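Local coordinates for probable 2-hydroxyhepta-2,4-diene-1,7-dioate isomerase (Thermus thermophilus, PDB 2DFU), which probably works as a metal-dependent isomerase or hydrolase of the fumarylacetoacetate hydrolase family, perhaps acting on 2-hydroxyhepta-2,4-diene-1,7-dioate, at residues 51-56 against 76-81; 114-119 against 143-148; 208-213 against 223-228. All blocks are in the same frame, centred on the assembly; numbering follows the deposited sequence.

Following the chain from its N terminus, contact 1 comes first: residues 51-56 and 76-81 pair as antiparallel strand ends and close an excursion of 19 residues, of which 59-71 are not modelled. Contact 2 pairs 114-119 with 143-148 across 23 intervening residues, and contact 3 brings helical residues 208-213 against 223-228 after a connection of only nine. All three run in series; none nests in or crosses another. In space they converge, because strand 224-226 lies between strands 50-53 and 111-121. Contacts 1 and 3 have centres about 8 Å apart, and helix 206-214 covers strands of both, while a lysine-aspartate salt bridge joins contact 1 to contact 2, whose centres are about 11 Å apart.

Contact 1. Residues 51-56 against 76-81; sequences VCVGRN and PGLFLK
Phe79 O accepts the shortest hydrogen bond, 2.7 Å from Cys52 N, with the donor almost in line with the carbonyl (C=O...N angle 170°). The reciprocal bond from Phe79 N to Cys52 O measures 2.9 Å and lies in the carbonyl plane; together the two identify an antiparallel hydrogen-bonded pair. Beyond the pair, Gly54 N reaches Gly77 O at 2.8 Å from above the carbonyl plane, and a water bridges Arg55 O and Gly77 N.

On the Cys52 face, the Phe79 ring is brought back over its partner by chi1 of 62°, which sets CG between backbone N and carbonyl carbon. Cys52 CB then stands over one ring face, 3.4 Å from the centroid, a CH-pi contact; SG makes an oblique sulfur-aromatic contact with the ring and touches Lys81 CD at 3.4 Å. Lys81 NZ itself is held by Lys162 O and Asp145. On the opposite face, Leu78 CD2 lies 4.1 Å from Val51 CG1 and 4.0 Å from Val53 CG2.

Val159 of the second subunit packs on Leu78 and Leu80. The non-hydrogen-bonded pairs Val51-Leu80 and Val53-Leu78 flank Cys52-Phe79, the alternation that defines an antiparallel strand pair, here within the fumarylacetoacetate hydrolase domain.

Contact 2. Residues 114-119 against 143-148; sequences EGELAV and AVDITA
Three backbone hydrogen bonds join Glu114 and Glu116 to Ala143 and Asp145. Glu116 N and O are both engaged by Ala143, at 2.9 Å to Ala143 O and 3.0 Å from Ala143 N, the signature of an antiparallel hydrogen-bonded pair; Asp145 N reaches Glu114 O at 2.8 Å with an N-H...O angle of 164°.

The acidic groups form a second set. Glu114 and Asp145 run side by side, OE1 lying 3.3 Å from Asp145 OD2 with the carboxylate planes 73° apart. Glu116 crosses obliquely, its OE2 3.4 Å from the same OD2; chi1 of -57° places CG beside the backbone N, and the extended chain carries the carboxylate to Asp145. These are acceptor-acceptor approaches, flanked by lysines: Lys81 pairs with Asp145 OD1, and Lys162 NZ forms a salt bridge with OD2, a hydrogen bond with Thr147 OG1 and a long, weak ion pair with Glu114 OE1. Glu114, Glu116 and Asp145 probably correspond to the acidic metal ligands of fumarylacetoacetate hydrolase relatives. An alanine replacing Glu114 would remove that carboxylate and is likely to leave a gap beside Asp145 and weaken the probable metal site.

Apolar contact is slight: Ala118 CB meets Ala143 CB at 4.1 Å.

Strand 111-121 is paired on its other side with strand 224-226, and strand 137-148 with strand 168-175, whose Leu170 touches both alanines.

Contact 3. Residues 208-213 against 223-228; sequences EILSYI and DVVLTG
Val225 receives three helix side chains, and its two methyls divide them. CG1 touches Ile209 CG2 at 3.9 Å and Ile213 CD1 at 4.0 Å, residues one helical turn apart; CG2 meets Leu210 CD2 at 3.8 Å. The approaches differ: Ile213 comes tip to tip, Ile209 slides past in the opposite sense, and Leu210 comes in at a slant. With chi1 of 177°, Val225 sets CG1 opposite its backbone N, turning that methyl toward the helix, where both isoleucines meet it.

Toward Thr227 the packing is looser. Ile209 CD1 stands 4.3 Å from Thr227 CB, while the hydroxyl OG1 is hydrogen-bonded to Leu117 O. The opposite flank of the helix takes no part: Glu208 is exposed and Tyr212 partly so, the latter packing against Arg160 of the second subunit.

The axes of the helical segment 208-213 and of strand 224-226 approach to 10.1 Å, usual for a helix packed on a sheet, and the helix runs steeply across the strand, 120° between their directions. Helix 206-214 also covers strand 50-53, with Ile213 on Val51 and Ile209 on Val53, and strand 224-226 lies between that strand, parallel to it, and antiparallel strand 111-121.

Contact 1. Residues 51-56 against 76-81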
loop_
_atom_site.group_PDB
_atom_site.type_symbol
_atom_site.label_atom_id
_atom_site.label_comp_id
_atom_site.label_asym_id
_atom_site.label_seq_id
_atom_site.Cartn_x
_atom_site.Cartn_y
_atom_site.Cartn_z
ATOM N N VAL A 51 -0.174 -0.792 -7.467
ATOM C CA VAL A 51 -0.866 -1.981 -7.957
ATOM C C VAL A 51 -0.109 -2.574 -9.141
ATOM O O VAL A 51 0.220 -1.866 -10.094
ATOM C CB VAL A 51 -2.312 -1.632 -8.380
ATOM C CG1 VAL A 51 -3.081 -2.892 -8.698
ATOM C CG2 VAL A 51 -3.005 -0.859 -7.264
ATOM N N CYS A 52 0.166 -3.874 -9.092
ATOM C CA CYS A 52 0.926 -4.498 -10.166
ATOM C C CYS A 52 0.218 -5.649 -10.859
ATOM O O CYS A 52 -0.520 -6.407 -10.238
ATOM C CB CYS A 52 2.261 -4.989 -9.620
ATOM S SG CYS A 52 2.985 -3.864 -8.411
ATOM N N VAL A 53 0.473 -5.776 -12.157
ATOM C CA VAL A 53 -0.121 -6.834 -12.962
ATOM C C VAL A 53 0.824 -8.018 -13.060
ATOM O O VAL A 53 2.046 -7.855 -13.040
ATOM C CB VAL A 53 -0.440 -6.336 -14.392
ATOM C CG1 VAL A 53 -0.922 -7.491 -15.260
ATOM C CG2 VAL A 53 -1.511 -5.255 -14.334
ATOM N N GLY A 54 0.255 -9.215 -13.146
ATOM C CA GLY A 54 1.077 -10.401 -13.272
ATOM C C GLY A 54 1.411 -10.617 -14.740
ATOM O O GLY A 54 1.860 -9.702 -15.428
ATOM N N ARG A 55 1.186 -11.831 -15.221
ATOM C CA ARG A 55 1.453 -12.166 -16.614
ATOM C C ARG A 55 0.685 -11.202 -17.509
ATOM O O ARG A 55 -0.514 -11.001 -17.319
ATOM C CB ARG A 55 1.000 -13.603 -16.875
ATOM C CG ARG A 55 1.258 -14.124 -18.270
ATOM C CD ARG A 55 0.745 -15.550 -18.375
ATOM N NE ARG A 55 0.910 -16.113 -19.711
ATOM C CZ ARG A 55 0.409 -17.287 -20.085
ATOM N NH1 ARG A 55 -0.286 -18.016 -19.220
ATOM N NH2 ARG A 55 0.603 -17.732 -21.321
ATOM N N ASN A 56 1.364 -10.590 -18.474
ATOM C CA ASN A 56 0.675 -9.662 -19.363
ATOM C C ASN A 56 1.258 -9.548 -20.768
ATOM O O ASN A 56 0.800 -8.738 -21.572
ATOM C CB ASN A 56 0.599 -8.272 -18.727
ATOM C CG ASN A 56 -0.469 -7.408 -19.370
ATOM O OD1 ASN A 56 -1.543 -7.902 -19.711
ATOM N ND2 ASN A 56 -0.186 -6.122 -19.537
ATOM N N PRO A 76 -6.889 -9.621 -15.349
ATOM C CA PRO A 76 -5.528 -9.262 -14.943
ATOM C C PRO A 76 -5.242 -9.764 -13.526
ATOM O O PRO A 76 -6.031 -9.529 -12.617
ATOM C CB PRO A 76 -5.538 -7.736 -15.006
ATOM C CG PRO A 76 -6.600 -7.430 -16.026
ATOM C CD PRO A 76 -7.677 -8.421 -15.681
ATOM N N GLY A 77 -4.138 -10.482 -13.348
ATOM C CA GLY A 77 -3.775 -10.952 -12.022
ATOM C C GLY A 77 -3.119 -9.753 -11.363
ATOM O O GLY A 77 -2.322 -9.070 -12.008
ATOM N N LEU A 78 -3.439 -9.478 -10.102
ATOM C CA LEU A 78 -2.870 -8.311 -9.431
ATOM C C LEU A 78 -2.181 -8.590 -8.103
ATOM O O LEU A 78 -2.473 -9.577 -7.428
ATOM C CB LEU A 78 -3.968 -7.280 -9.172
ATOM C CG LEU A 78 -4.850 -6.806 -10.330
ATOM C CD1 LEU A 78 -6.023 -6.018 -9.762
ATOM C CD2 LEU A 78 -4.051 -5.949 -11.299
ATOM N N PHE A 79 -1.254 -7.709 -7.738
ATOM C CA PHE A 79 -0.571 -7.796 -6.456
ATOM C C PHE A 79 -0.123 -6.395 -6.063
ATOM O O PHE A 79 0.017 -5.513 -6.917
ATOM C CB PHE A 79 0.613 -8.780 -6.481
ATOM C CG PHE A 79 1.714 -8.415 -7.433
ATOM C CD1 PHE A 79 1.680 -8.843 -8.756
ATOM C CD2 PHE A 79 2.815 -7.689 -6.993
ATOM C CE1 PHE A 79 2.734 -8.557 -9.627
ATOM C CE2 PHE A 79 3.874 -7.396 -7.855
ATOM C CZ PHE A 79 3.836 -7.831 -9.172
ATOM N N LEU A 80 0.081 -6.185 -4.767
ATOM C CA LEU A 80 0.476 -4.874 -4.257
ATOM C C LEU A 80 1.923 -4.777 -3.802
ATOM O O LEU A 80 2.566 -5.773 -3.477
ATOM C CB LEU A 80 -0.415 -4.486 -3.073
ATOM C CG LEU A 80 -1.927 -4.473 -3.291
ATOM C CD1 LEU A 80 -2.628 -4.416 -1.936
ATOM C CD2 LEU A 80 -2.329 -3.280 -4.162
ATOM N N LYS A 81 2.418 -3.548 -3.787
ATOM C CA LYS A 81 3.756 -3.238 -3.312
ATOM C C LYS A 81 3.544 -2.014 -2.431
ATOM O O LYS A 81 2.722 -1.152 -2.746
ATOM C CB LYS A 81 4.701 -2.901 -4.473
ATOM C CG LYS A 81 5.209 -4.117 -5.239
ATOM C CD LYS A 81 5.858 -3.717 -6.562
ATOM C CE LYS A 81 7.377 -3.781 -6.537
ATOM N NZ LYS A 81 7.923 -5.157 -6.705
HETATM O O HOH W 1 -2.424 -11.387 -15.183
#

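Contact 2. Residues 114-119 against 143-148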
loop_
_atom_site.group_PDB
_atom_site.type_symbol
_atom_site.label_atom_id
_atom_site.label_comp_id
_atom_site.label_asym_id
_atom_site.label_seq_id
_atom_site.Cartn_x
_atom_site.Cartn_y
_atom_site.Cartn_z
ATOM N N GLU A 114 12.658 -7.693 -13.590
ATOM C CA GLU A 114 11.525 -7.636 -14.502
ATOM C C GLU A 114 11.304 -6.172 -14.899
ATOM O O GLU A 114 10.775 -5.390 -14.104
ATOM C CB GLU A 114 10.267 -8.194 -13.809
ATOM C CG GLU A 114 10.312 -9.695 -13.519
ATOM C CD GLU A 114 9.133 -10.194 -12.673
ATOM O OE1 GLU A 114 8.095 -9.503 -12.601
ATOM O OE2 GLU A 114 9.238 -11.297 -12.090
ATOM N N GLY A 115 11.725 -5.796 -16.110
ATOM C CA GLY A 115 11.547 -4.427 -16.569
ATOM C C GLY A 115 10.099 -4.196 -16.966
ATOM O O GLY A 115 9.501 -5.063 -17.594
ATOM N N GLU A 116 9.527 -3.042 -16.628
ATOM C CA GLU A 116 8.122 -2.801 -16.953
ATOM C C GLU A 116 7.743 -1.350 -17.198
ATOM O O GLU A 116 8.393 -0.424 -16.702
ATOM C CB GLU A 116 7.233 -3.325 -15.820
ATOM C CG GLU A 116 7.413 -4.801 -15.494
ATOM C CD GLU A 116 6.507 -5.259 -14.362
ATOM O OE1 GLU A 116 5.484 -4.589 -14.105
ATOM O OE2 GLU A 116 6.806 -6.300 -13.741
ATOM N N LEU A 117 6.673 -1.157 -17.964
ATOM C CA LEU A 117 6.159 0.183 -18.218
ATOM C C LEU A 117 5.312 0.480 -16.984
ATOM O O LEU A 117 4.531 -0.368 -16.546
ATOM C CB LEU A 117 5.263 0.207 -19.454
ATOM C CG LEU A 117 4.467 1.509 -19.640
ATOM C CD1 LEU A 117 5.402 2.619 -20.085
ATOM C CD2 LEU A 117 3.372 1.308 -20.674
ATOM N N ALA A 118 5.467 1.669 -16.414
ATOM C CA ALA A 118 4.698 2.028 -15.230
ATOM C C ALA A 118 3.771 3.210 -15.500
ATOM O O ALA A 118 4.099 4.107 -16.272
ATOM C CB ALA A 118 5.641 2.347 -14.076
ATOM N N VAL A 119 2.606 3.204 -14.863
ATOM C CA VAL A 119 1.658 4.286 -15.051
ATOM C C VAL A 119 1.477 5.083 -13.774
ATOM O O VAL A 119 1.394 4.517 -12.689
ATOM C CB VAL A 119 0.278 3.751 -15.479
ATOM C CG1 VAL A 119 -0.662 4.905 -15.747
ATOM C CG2 VAL A 119 0.414 2.887 -16.706
ATOM N N ALA A 143 9.956 1.071 -14.630
ATOM C CA ALA A 143 10.180 0.425 -13.346
ATOM C C ALA A 143 10.869 -0.910 -13.495
ATOM O O ALA A 143 10.917 -1.492 -14.577
ATOM C CB ALA A 143 8.857 0.213 -12.628
ATOM N N VAL A 144 11.427 -1.377 -12.390
ATOM C CA VAL A 144 12.036 -2.689 -12.341
ATOM C C VAL A 144 11.310 -3.344 -11.173
ATOM O O VAL A 144 11.429 -2.897 -10.033
ATOM C CB VAL A 144 13.539 -2.650 -12.016
ATOM C CG1 VAL A 144 14.024 -4.056 -11.730
ATOM C CG2 VAL A 144 14.311 -2.053 -13.166
ATOM N N ASP A 145 10.533 -4.376 -11.461
ATOM C CA ASP A 145 9.803 -5.083 -10.422
ATOM C C ASP A 145 10.740 -6.148 -9.853
ATOM O O ASP A 145 10.817 -7.261 -10.373
ATOM C CB ASP A 145 8.536 -5.711 -11.035
ATOM C CG ASP A 145 7.794 -6.634 -10.075
ATOM O OD1 ASP A 145 8.159 -6.698 -8.883
ATOM O OD2 ASP A 145 6.837 -7.304 -10.520
ATOM N N ILE A 146 11.485 -5.788 -8.810
ATOM C CA ILE A 146 12.408 -6.726 -8.176
ATOM C C ILE A 146 11.601 -7.850 -7.517
ATOM O O ILE A 146 10.651 -7.589 -6.774
ATOM C CB ILE A 146 13.272 -6.024 -7.114
ATOM C CG1 ILE A 146 14.126 -4.936 -7.774
ATOM C CG2 ILE A 146 14.153 -7.047 -6.398
ATOM C CD1 ILE A 146 15.235 -5.473 -8.667
ATOM N N THR A 147 11.994 -9.096 -7.779
ATOM C CA THR A 147 11.276 -10.253 -7.254
ATOM C C THR A 147 12.140 -11.321 -6.574
ATOM O O THR A 147 13.136 -11.783 -7.137
ATOM C CB THR A 147 10.501 -10.960 -8.401
ATOM O OG1 THR A 147 9.656 -10.017 -9.068
ATOM C CG2 THR A 147 9.672 -12.098 -7.863
ATOM N N ALA A 148 11.750 -11.723 -5.369
ATOM C CA ALA A 148 12.466 -12.779 -4.665
ATOM C C ALA A 148 11.625 -14.035 -4.918
ATOM O O ALA A 148 10.655 -14.303 -4.206
ATOM C CB ALA A 148 12.555 -12.470 -3.185
#

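Contact 3. Residues 208-213 against 223-228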
loop_
_atom_site.group_PDB
_atom_site.type_symbol
_atom_site.label_atom_id
_atom_site.label_comp_id
_atom_site.label_asym_id
_atom_site.label_seq_id
_atom_site.Cartn_x
_atom_site.Cartn_y
_atom_site.Cartn_z
ATOM N N GLU A 208 -7.399 -1.090 -20.031
ATOM C CA GLU A 208 -8.182 -2.188 -19.467
ATOM C C GLU A 208 -7.751 -2.500 -18.035
ATOM O O GLU A 208 -8.577 -2.828 -17.182
ATOM C CB GLU A 208 -8.037 -3.442 -20.334
ATOM C CG GLU A 208 -8.520 -3.252 -21.767
ATOM C CD GLU A 208 -8.375 -4.502 -22.620
ATOM O OE1 GLU A 208 -7.276 -5.097 -22.649
ATOM O OE2 GLU A 208 -9.366 -4.882 -23.276
ATOM N N ILE A 209 -6.452 -2.404 -17.778
ATOM C CA ILE A 209 -5.919 -2.667 -16.450
ATOM C C ILE A 209 -6.446 -1.645 -15.445
ATOM O O ILE A 209 -6.952 -2.013 -14.387
ATOM C CB ILE A 209 -4.380 -2.632 -16.463
ATOM C CG1 ILE A 209 -3.861 -3.840 -17.244
ATOM C CG2 ILE A 209 -3.833 -2.603 -15.031
ATOM C CD1 ILE A 209 -2.364 -3.845 -17.456
ATOM N N LEU A 210 -6.332 -0.364 -15.784
ATOM C CA LEU A 210 -6.803 0.695 -14.899
ATOM C C LEU A 210 -8.298 0.562 -14.663
ATOM O O LEU A 210 -8.773 0.715 -13.534
ATOM C CB LEU A 210 -6.511 2.069 -15.501
ATOM C CG LEU A 210 -5.040 2.438 -15.714
ATOM C CD1 LEU A 210 -4.965 3.778 -16.420
ATOM C CD2 LEU A 210 -4.305 2.485 -14.377
ATOM N N SER A 211 -9.036 0.283 -15.736
ATOM C CA SER A 211 -10.484 0.123 -15.662
ATOM C C SER A 211 -10.842 -1.030 -14.728
ATOM O O SER A 211 -11.689 -0.889 -13.845
ATOM C CB SER A 211 -11.057 -0.158 -17.056
ATOM O OG SER A 211 -12.447 -0.426 -16.995
ATOM N N TYR A 212 -10.195 -2.170 -14.941
ATOM C CA TYR A 212 -10.432 -3.352 -14.127
ATOM C C TYR A 212 -10.216 -3.039 -12.651
ATOM O O TYR A 212 -11.088 -3.284 -11.817
ATOM C CB TYR A 212 -9.504 -4.489 -14.555
ATOM C CG TYR A 212 -9.657 -5.725 -13.699
ATOM C CD1 TYR A 212 -10.816 -6.501 -13.758
ATOM C CD2 TYR A 212 -8.660 -6.095 -12.798
ATOM C CE1 TYR A 212 -10.976 -7.614 -12.933
ATOM C CE2 TYR A 212 -8.809 -7.199 -11.975
ATOM C CZ TYR A 212 -9.967 -7.956 -12.045
ATOM O OH TYR A 212 -10.108 -9.052 -11.224
ATOM N N ILE A 213 -9.051 -2.488 -12.332
ATOM C CA ILE A 213 -8.734 -2.140 -10.955
ATOM C C ILE A 213 -9.805 -1.239 -10.352
ATOM O O ILE A 213 -10.244 -1.467 -9.229
ATOM C CB ILE A 213 -7.363 -1.417 -10.860
ATOM C CG1 ILE A 213 -6.239 -2.376 -11.262
ATOM C CG2 ILE A 213 -7.133 -0.902 -9.446
ATOM C CD1 ILE A 213 -4.906 -1.686 -11.489
ATOM N N ASP A 223 -0.976 7.477 -7.715
ATOM C CA ASP A 223 -0.781 6.056 -7.416
ATOM C C ASP A 223 -0.024 5.515 -8.627
ATOM O O ASP A 223 -0.108 6.081 -9.717
ATOM C CB ASP A 223 -2.110 5.305 -7.299
ATOM C CG ASP A 223 -2.688 5.347 -5.900
ATOM O OD1 ASP A 223 -1.979 5.776 -4.969
ATOM O OD2 ASP A 223 -3.851 4.930 -5.732
ATOM N N VAL A 224 0.702 4.421 -8.438
ATOM C CA VAL A 224 1.471 3.825 -9.521
ATOM C C VAL A 224 0.904 2.450 -9.879
ATOM O O VAL A 224 0.500 1.681 -9.001
ATOM C CB VAL A 224 2.972 3.689 -9.114
ATOM C CG1 VAL A 224 3.734 2.885 -10.143
ATOM C CG2 VAL A 224 3.595 5.072 -8.968
ATOM N N VAL A 225 0.850 2.151 -11.169
ATOM C CA VAL A 225 0.347 0.856 -11.624
ATOM C C VAL A 225 1.381 0.267 -12.570
ATOM O O VAL A 225 1.809 0.945 -13.509
ATOM C CB VAL A 225 -1.004 1.007 -12.377
ATOM C CG1 VAL A 225 -1.464 -0.341 -12.909
ATOM C CG2 VAL A 225 -2.067 1.599 -11.444
ATOM N N LEU A 226 1.805 -0.969 -12.307
ATOM C CA LEU A 226 2.789 -1.645 -13.156
ATOM C C LEU A 226 2.038 -2.520 -14.157
ATOM O O LEU A 226 1.057 -3.175 -13.802
ATOM C CB LEU A 226 3.740 -2.504 -12.314
ATOM C CG LEU A 226 4.467 -1.819 -11.148
ATOM C CD1 LEU A 226 5.593 -2.733 -10.656
ATOM C CD2 LEU A 226 5.035 -0.481 -11.577
ATOM N N THR A 227 2.508 -2.546 -15.400
ATOM C CA THR A 227 1.828 -3.293 -16.452
ATOM C C THR A 227 2.395 -4.646 -16.905
ATOM O O THR A 227 2.147 -5.072 -18.035
ATOM C CB THR A 227 1.676 -2.395 -17.686
ATOM O OG1 THR A 227 2.973 -2.055 -18.193
ATOM C CG2 THR A 227 0.956 -1.111 -17.314
ATOM N N GLY A 228 3.140 -5.336 -16.048
ATOM C CA GLY A 228 3.679 -6.628 -16.452
ATOM C C GLY A 228 5.039 -6.558 -17.130
ATOM O O GLY A 228 5.497 -5.484 -17.514
#